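Local structure of nicotinate phosphoribosyltransferase (Porphyromonas gingivalis, 2IM5) at residues 25-38 with 346-358. The protein probably catalyses the ATP-dependent synthesis of nicotinate ribonucleotide from nicotinate and phosphoribosyl diphosphate, a step in NAD(+) biosynthesis. Numbering follows the deposited sequence.
Sequences FPRAYGEFRFIDRN and NIVMKLWKCKMTA
Strands 29-36 and 347-355 pair antiparallel from Y29 with K355 to D36 with I347, their axes 4.4 Å apart at closest. A classic beta bulge breaks the register: W352 and K353 both sit opposite E31. W352 N donates to E31 O (2.8 Å), and E31 N donates to K353 O.

The bulge turns W352 toward R33. The R33 side chain is extended from CG to NE, and its guanidinium lies flat on the indole, planes 11° apart, with W352 CD1 above the guanidinium centre. R33 CZ is 3.8 Å from the centroid of the five-membered ring, an off-centre cation-pi contact. R33 also grips E31 OE1 side-on: NE at 2.6 Å from above the carboxylate plane, NH2 on the syn lone pair. This salt bridge and the stack together fix the guanidinium. K353 CE packs 3.5 Å from E31 OE1.

On the face that carries F32, F34, I347, M349 and L351 the contacts across the strands are mostly apolar. L351 CD1 sits over the F32 ring, 4.1 Å from its centroid. F34 CZ meets I347 CG2 at 3.5 Å. Helix 120-134 packs against F34, I347 and M349.

At one end, R37 bends at chi3 (-68°), and its NE and NH2 both donate hydrogen bonds to N346 OD1, 3.1 Å each. NH2 lies in the amide carbonyl plane and NE above it. V348 CG1 covers one guanidinium face. At the other end, M356 SD makes an oblique Met-aromatic contact with F25.

These are inner strands of an antiparallel sheet, flanked by strands 105-110 and 363-364. It joins the N-terminal NAPRTase region to a strand about 300 residues later, in the family's TIM-barrel-clan region.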
loop_
_atom_site.group_PDB
_atom_site.type_symbol
_atom_site.label_atom_id
_atom_site.label_comp_id
_atom_site.label_asym_id
_atom_site.label_seq_id
_atom_site.Cartn_x
_atom_site.Cartn_y
_atom_site.Cartn_z
ATOM N N PHE A 25 -18.610 -4.111 -5.140
ATOM C CA PHE A 25 -18.778 -2.990 -6.070
ATOM C C PHE A 25 -18.294 -3.316 -7.484
ATOM O O PHE A 25 -17.510 -2.562 -8.070
ATOM C CB PHE A 25 -18.006 -1.781 -5.538
ATOM C CG PHE A 25 -18.339 -1.438 -4.119
ATOM C CD1 PHE A 25 -19.576 -0.881 -3.795
ATOM C CD2 PHE A 25 -17.442 -1.722 -3.096
ATOM C CE1 PHE A 25 -19.918 -0.620 -2.457
ATOM C CE2 PHE A 25 -17.771 -1.464 -1.760
ATOM C CZ PHE A 25 -19.013 -0.913 -1.440
ATOM N N PRO A 26 -18.772 -4.426 -8.063
ATOM C CA PRO A 26 -18.366 -4.837 -9.407
ATOM C C PRO A 26 -18.729 -3.880 -10.548
ATOM O O PRO A 26 -18.235 -4.033 -11.664
ATOM C CB PRO A 26 -19.022 -6.211 -9.554
ATOM C CG PRO A 26 -20.319 -6.033 -8.821
ATOM C CD PRO A 26 -19.853 -5.295 -7.553
ATOM N N ARG A 27 -19.582 -2.898 -10.275
ATOM C CA ARG A 27 -19.981 -1.940 -11.302
ATOM C C ARG A 27 -19.284 -0.594 -11.134
ATOM O O ARG A 27 -19.421 0.292 -11.973
ATOM C CB ARG A 27 -21.494 -1.711 -11.268
ATOM C CG ARG A 27 -22.335 -2.932 -11.589
ATOM C CD ARG A 27 -23.808 -2.551 -11.654
ATOM N NE ARG A 27 -24.590 -3.559 -12.367
ATOM C CZ ARG A 27 -25.031 -4.685 -11.822
ATOM N NH1 ARG A 27 -24.772 -4.945 -10.548
ATOM N NH2 ARG A 27 -25.714 -5.557 -12.554
ATOM N N ALA A 28 -18.536 -0.447 -10.048
ATOM C CA ALA A 28 -17.858 0.810 -9.779
ATOM C C ALA A 28 -16.746 1.129 -10.767
ATOM O O ALA A 28 -16.108 0.232 -11.316
ATOM C CB ALA A 28 -17.304 0.807 -8.356
ATOM N N TYR A 29 -16.532 2.421 -10.983
ATOM C CA TYR A 29 -15.482 2.917 -11.859
ATOM C C TYR A 29 -14.564 3.789 -11.022
ATOM O O TYR A 29 -14.961 4.341 -9.995
ATOM C CB TYR A 29 -16.063 3.760 -12.996
ATOM C CG TYR A 29 -16.599 2.948 -14.147
ATOM C CD1 TYR A 29 -15.823 2.719 -15.280
ATOM C CD2 TYR A 29 -17.877 2.388 -14.094
ATOM C CE1 TYR A 29 -16.304 1.952 -16.335
ATOM C CE2 TYR A 29 -18.367 1.619 -15.143
ATOM C CZ TYR A 29 -17.575 1.406 -16.256
ATOM O OH TYR A 29 -18.049 0.640 -17.289
ATOM N N GLY A 30 -13.324 3.912 -11.462
ATOM C CA GLY A 30 -12.391 4.749 -10.738
ATOM C C GLY A 30 -11.319 5.272 -11.664
ATOM O O GLY A 30 -11.091 4.708 -12.739
ATOM N N GLU A 31 -10.692 6.374 -11.270
ATOM C CA GLU A 31 -9.593 6.935 -12.036
ATOM C C GLU A 31 -8.421 7.153 -11.095
ATOM O O GLU A 31 -8.537 7.882 -10.101
ATOM C CB GLU A 31 -9.934 8.283 -12.676
ATOM C CG GLU A 31 -8.719 8.835 -13.447
ATOM C CD GLU A 31 -8.914 10.244 -14.004
ATOM O OE1 GLU A 31 -9.081 11.199 -13.210
ATOM O OE2 GLU A 31 -8.893 10.390 -15.245
ATOM N N PHE A 32 -7.299 6.515 -11.408
ATOM C CA PHE A 32 -6.091 6.660 -10.618
ATOM C C PHE A 32 -5.193 7.664 -11.336
ATOM O O PHE A 32 -5.084 7.646 -12.568
ATOM C CB PHE A 32 -5.373 5.313 -10.494
ATOM C CG PHE A 32 -5.984 4.387 -9.474
ATOM C CD1 PHE A 32 -5.445 4.289 -8.188
ATOM C CD2 PHE A 32 -7.113 3.636 -9.784
ATOM C CE1 PHE A 32 -6.024 3.456 -7.230
ATOM C CE2 PHE A 32 -7.701 2.802 -8.832
ATOM C CZ PHE A 32 -7.153 2.713 -7.552
ATOM N N ARG A 33 -4.561 8.542 -10.572
ATOM C CA ARG A 33 -3.671 9.529 -11.161
ATOM C C ARG A 33 -2.274 9.467 -10.569
ATOM O O ARG A 33 -2.097 9.454 -9.355
ATOM C CB ARG A 33 -4.231 10.941 -10.987
ATOM C CG ARG A 33 -5.501 11.180 -11.780
ATOM C CD ARG A 33 -5.917 12.636 -11.733
ATOM N NE ARG A 33 -7.196 12.838 -12.401
ATOM C CZ ARG A 33 -7.787 14.016 -12.550
ATOM N NH1 ARG A 33 -7.210 15.117 -12.081
ATOM N NH2 ARG A 33 -8.965 14.088 -13.154
ATOM N N PHE A 34 -1.285 9.413 -11.452
ATOM C CA PHE A 34 0.115 9.384 -11.060
ATOM C C PHE A 34 0.496 10.792 -10.622
ATOM O O PHE A 34 0.077 11.766 -11.235
ATOM C CB PHE A 34 0.973 8.976 -12.258
ATOM C CG PHE A 34 2.445 9.190 -12.055
ATOM C CD1 PHE A 34 3.223 8.226 -11.421
ATOM C CD2 PHE A 34 3.057 10.360 -12.499
ATOM C CE1 PHE A 34 4.592 8.422 -11.233
ATOM C CE2 PHE A 34 4.420 10.566 -12.314
ATOM C CZ PHE A 34 5.189 9.591 -11.680
ATOM N N ILE A 35 1.285 10.896 -9.562
ATOM C CA ILE A 35 1.721 12.200 -9.087
ATOM C C ILE A 35 3.200 12.155 -8.707
ATOM O O ILE A 35 3.606 11.390 -7.829
ATOM C CB ILE A 35 0.945 12.663 -7.823
ATOM C CG1 ILE A 35 -0.566 12.591 -8.048
ATOM C CG2 ILE A 35 1.358 14.087 -7.464
ATOM C CD1 ILE A 35 -1.073 13.522 -9.129
ATOM N N ASP A 36 4.011 12.954 -9.390
ATOM C CA ASP A 36 5.425 13.039 -9.050
ATOM C C ASP A 36 5.502 14.253 -8.139
ATOM O O ASP A 36 5.489 15.391 -8.606
ATOM C CB ASP A 36 6.282 13.261 -10.286
ATOM C CG ASP A 36 7.718 13.639 -9.938
ATOM O OD1 ASP A 36 8.130 13.458 -8.764
ATOM O OD2 ASP A 36 8.438 14.113 -10.843
ATOM N N ARG A 37 5.569 14.000 -6.840
ATOM C CA ARG A 37 5.593 15.068 -5.860
ATOM C C ARG A 37 6.842 15.937 -5.865
ATOM O O ARG A 37 6.925 16.915 -5.125
ATOM C CB ARG A 37 5.314 14.479 -4.476
ATOM C CG ARG A 37 3.947 13.794 -4.436
ATOM C CD ARG A 37 3.497 13.377 -3.051
ATOM N NE ARG A 37 4.313 12.302 -2.495
ATOM C CZ ARG A 37 3.958 11.569 -1.443
ATOM N NH1 ARG A 37 2.800 11.795 -0.837
ATOM N NH2 ARG A 37 4.761 10.615 -0.996
ATOM N N ASN A 38 7.806 15.596 -6.712
ATOM C CA ASN A 38 9.023 16.384 -6.819
ATOM C C ASN A 38 8.988 17.184 -8.115
ATOM O O ASN A 38 9.917 17.930 -8.422
ATOM C CB ASN A 38 10.257 15.481 -6.792
ATOM C CG ASN A 38 10.683 15.117 -5.383
ATOM O OD1 ASN A 38 11.586 14.306 -5.191
ATOM N ND2 ASN A 38 10.040 15.720 -4.389
ATOM N N ASN A 346 9.959 10.297 -5.492
ATOM C CA ASN A 346 8.848 10.646 -4.623
ATOM C C ASN A 346 7.573 10.610 -5.456
ATOM O O ASN A 346 6.985 11.650 -5.764
ATOM C CB ASN A 346 9.066 12.034 -4.025
ATOM C CG ASN A 346 7.999 12.404 -3.019
ATOM O OD1 ASN A 346 7.350 11.533 -2.433
ATOM N ND2 ASN A 346 7.818 13.699 -2.801
ATOM N N ILE A 347 7.157 9.398 -5.813
ATOM C CA ILE A 347 5.978 9.194 -6.643
ATOM C C ILE A 347 4.851 8.378 -6.013
ATOM O O ILE A 347 5.082 7.494 -5.186
ATOM C CB ILE A 347 6.374 8.496 -7.958
ATOM C CG1 ILE A 347 7.154 7.213 -7.647
ATOM C CG2 ILE A 347 7.207 9.435 -8.818
ATOM C CD1 ILE A 347 7.530 6.414 -8.879
ATOM N N VAL A 348 3.627 8.680 -6.431
ATOM C CA VAL A 348 2.443 7.971 -5.964
ATOM C C VAL A 348 1.438 7.915 -7.106
ATOM O O VAL A 348 1.580 8.619 -8.106
ATOM C CB VAL A 348 1.766 8.674 -4.749
ATOM C CG1 VAL A 348 2.691 8.660 -3.553
ATOM C CG2 VAL A 348 1.381 10.114 -5.105
ATOM N N MET A 349 0.441 7.050 -6.964
ATOM C CA MET A 349 -0.620 6.928 -7.959
ATOM C C MET A 349 -1.859 6.660 -7.116
ATOM O O MET A 349 -2.062 5.541 -6.633
ATOM C CB MET A 349 -0.342 5.774 -8.934
ATOM C CG MET A 349 -1.159 5.875 -10.216
ATOM S SD MET A 349 -0.638 4.783 -11.542
ATOM C CE MET A 349 -1.843 5.232 -12.798
ATOM N N LYS A 350 -2.669 7.698 -6.924
ATOM C CA LYS A 350 -3.852 7.592 -6.085
ATOM C C LYS A 350 -5.204 7.620 -6.776
ATOM O O LYS A 350 -5.349 8.164 -7.874
ATOM C CB LYS A 350 -3.826 8.708 -5.040
ATOM C CG LYS A 350 -2.555 8.759 -4.208
ATOM C CD LYS A 350 -2.297 7.431 -3.512
ATOM C CE LYS A 350 -1.049 7.490 -2.641
ATOM N NZ LYS A 350 -0.684 6.151 -2.100
ATOM N N LEU A 351 -6.193 7.032 -6.106
ATOM C CA LEU A 351 -7.559 7.027 -6.608
ATOM C C LEU A 351 -7.981 8.483 -6.504
ATOM O O LEU A 351 -8.048 9.037 -5.409
ATOM C CB LEU A 351 -8.457 6.156 -5.724
ATOM C CG LEU A 351 -9.926 6.110 -6.153
ATOM C CD1 LEU A 351 -10.022 5.560 -7.569
ATOM C CD2 LEU A 351 -10.728 5.252 -5.175
ATOM N N TRP A 352 -8.257 9.101 -7.638
ATOM C CA TRP A 352 -8.636 10.507 -7.670
ATOM C C TRP A 352 -10.143 10.752 -7.664
ATOM O O TRP A 352 -10.612 11.754 -7.129
ATOM C CB TRP A 352 -8.014 11.170 -8.899
ATOM C CG TRP A 352 -8.066 12.660 -8.847
ATOM C CD1 TRP A 352 -8.964 13.476 -9.472
ATOM C CD2 TRP A 352 -7.208 13.510 -8.084
ATOM N NE1 TRP A 352 -8.717 14.791 -9.139
ATOM C CE2 TRP A 352 -7.644 14.838 -8.288
ATOM C CE3 TRP A 352 -6.109 13.276 -7.241
ATOM C CZ2 TRP A 352 -7.021 15.933 -7.683
ATOM C CZ3 TRP A 352 -5.485 14.363 -6.638
ATOM C CH2 TRP A 352 -5.945 15.678 -6.864
ATOM N N LYS A 353 -10.890 9.847 -8.281
ATOM C CA LYS A 353 -12.343 9.961 -8.333
ATOM C C LYS A 353 -12.952 8.603 -8.656
ATOM O O LYS A 353 -12.267 7.712 -9.175
ATOM C CB LYS A 353 -12.762 10.995 -9.378
ATOM C CG LYS A 353 -12.390 10.639 -10.798
ATOM C CD LYS A 353 -12.883 11.702 -11.774
ATOM C CE LYS A 353 -12.606 11.292 -13.209
ATOM N NZ LYS A 353 -13.046 12.324 -14.182
ATOM N N CYS A 354 -14.234 8.452 -8.351
ATOM C CA CYS A 354 -14.926 7.200 -8.587
ATOM C C CYS A 354 -16.429 7.414 -8.710
ATOM O O CYS A 354 -16.940 8.513 -8.488
ATOM C CB CYS A 354 -14.662 6.245 -7.422
ATOM S SG CYS A 354 -15.152 6.920 -5.816
ATOM N N LYS A 355 -17.122 6.344 -9.067
ATOM C CA LYS A 355 -18.570 6.353 -9.194
ATOM C C LYS A 355 -19.050 4.938 -8.885
ATOM O O LYS A 355 -18.298 3.978 -9.052
ATOM C CB LYS A 355 -18.989 6.777 -10.602
ATOM C CG LYS A 355 -18.361 5.974 -11.710
ATOM C CD LYS A 355 -18.986 6.306 -13.059
ATOM C CE LYS A 355 -18.825 7.761 -13.427
ATOM N NZ LYS A 355 -19.459 8.048 -14.750
ATOM N N MET A 356 -20.294 4.812 -8.421
ATOM C CA MET A 356 -20.864 3.519 -8.059
ATOM C C MET A 356 -21.182 2.638 -9.273
ATOM O O MET A 356 -21.034 1.418 -9.229
ATOM C CB MET A 356 -22.139 3.728 -7.234
ATOM C CG MET A 356 -22.649 2.452 -6.591
ATOM S SD MET A 356 -21.499 1.830 -5.334
ATOM C CE MET A 356 -22.485 2.097 -3.880
ATOM N N THR A 357 -21.630 3.262 -10.353
ATOM C CA THR A 357 -21.971 2.539 -11.576
ATOM C C THR A 357 -21.667 3.467 -12.738
ATOM O O THR A 357 -21.357 4.639 -12.539
ATOM C CB THR A 357 -23.483 2.176 -11.642
ATOM O OG1 THR A 357 -24.251 3.377 -11.759
ATOM C CG2 THR A 357 -23.929 1.441 -10.389
ATOM N N ALA A 358 -21.766 2.943 -13.952
ATOM C CA ALA A 358 -21.504 3.732 -15.150
ATOM C C ALA A 358 -22.366 4.990 -15.245
ATOM O O ALA A 358 -21.898 6.033 -15.697
ATOM C CB ALA A 358 -21.708 2.865 -16.397
HETATM O O HOH W 1 -20.744 -1.370 -7.952
HETATM O O HOH W 2 -20.899 -0.243 -14.251
#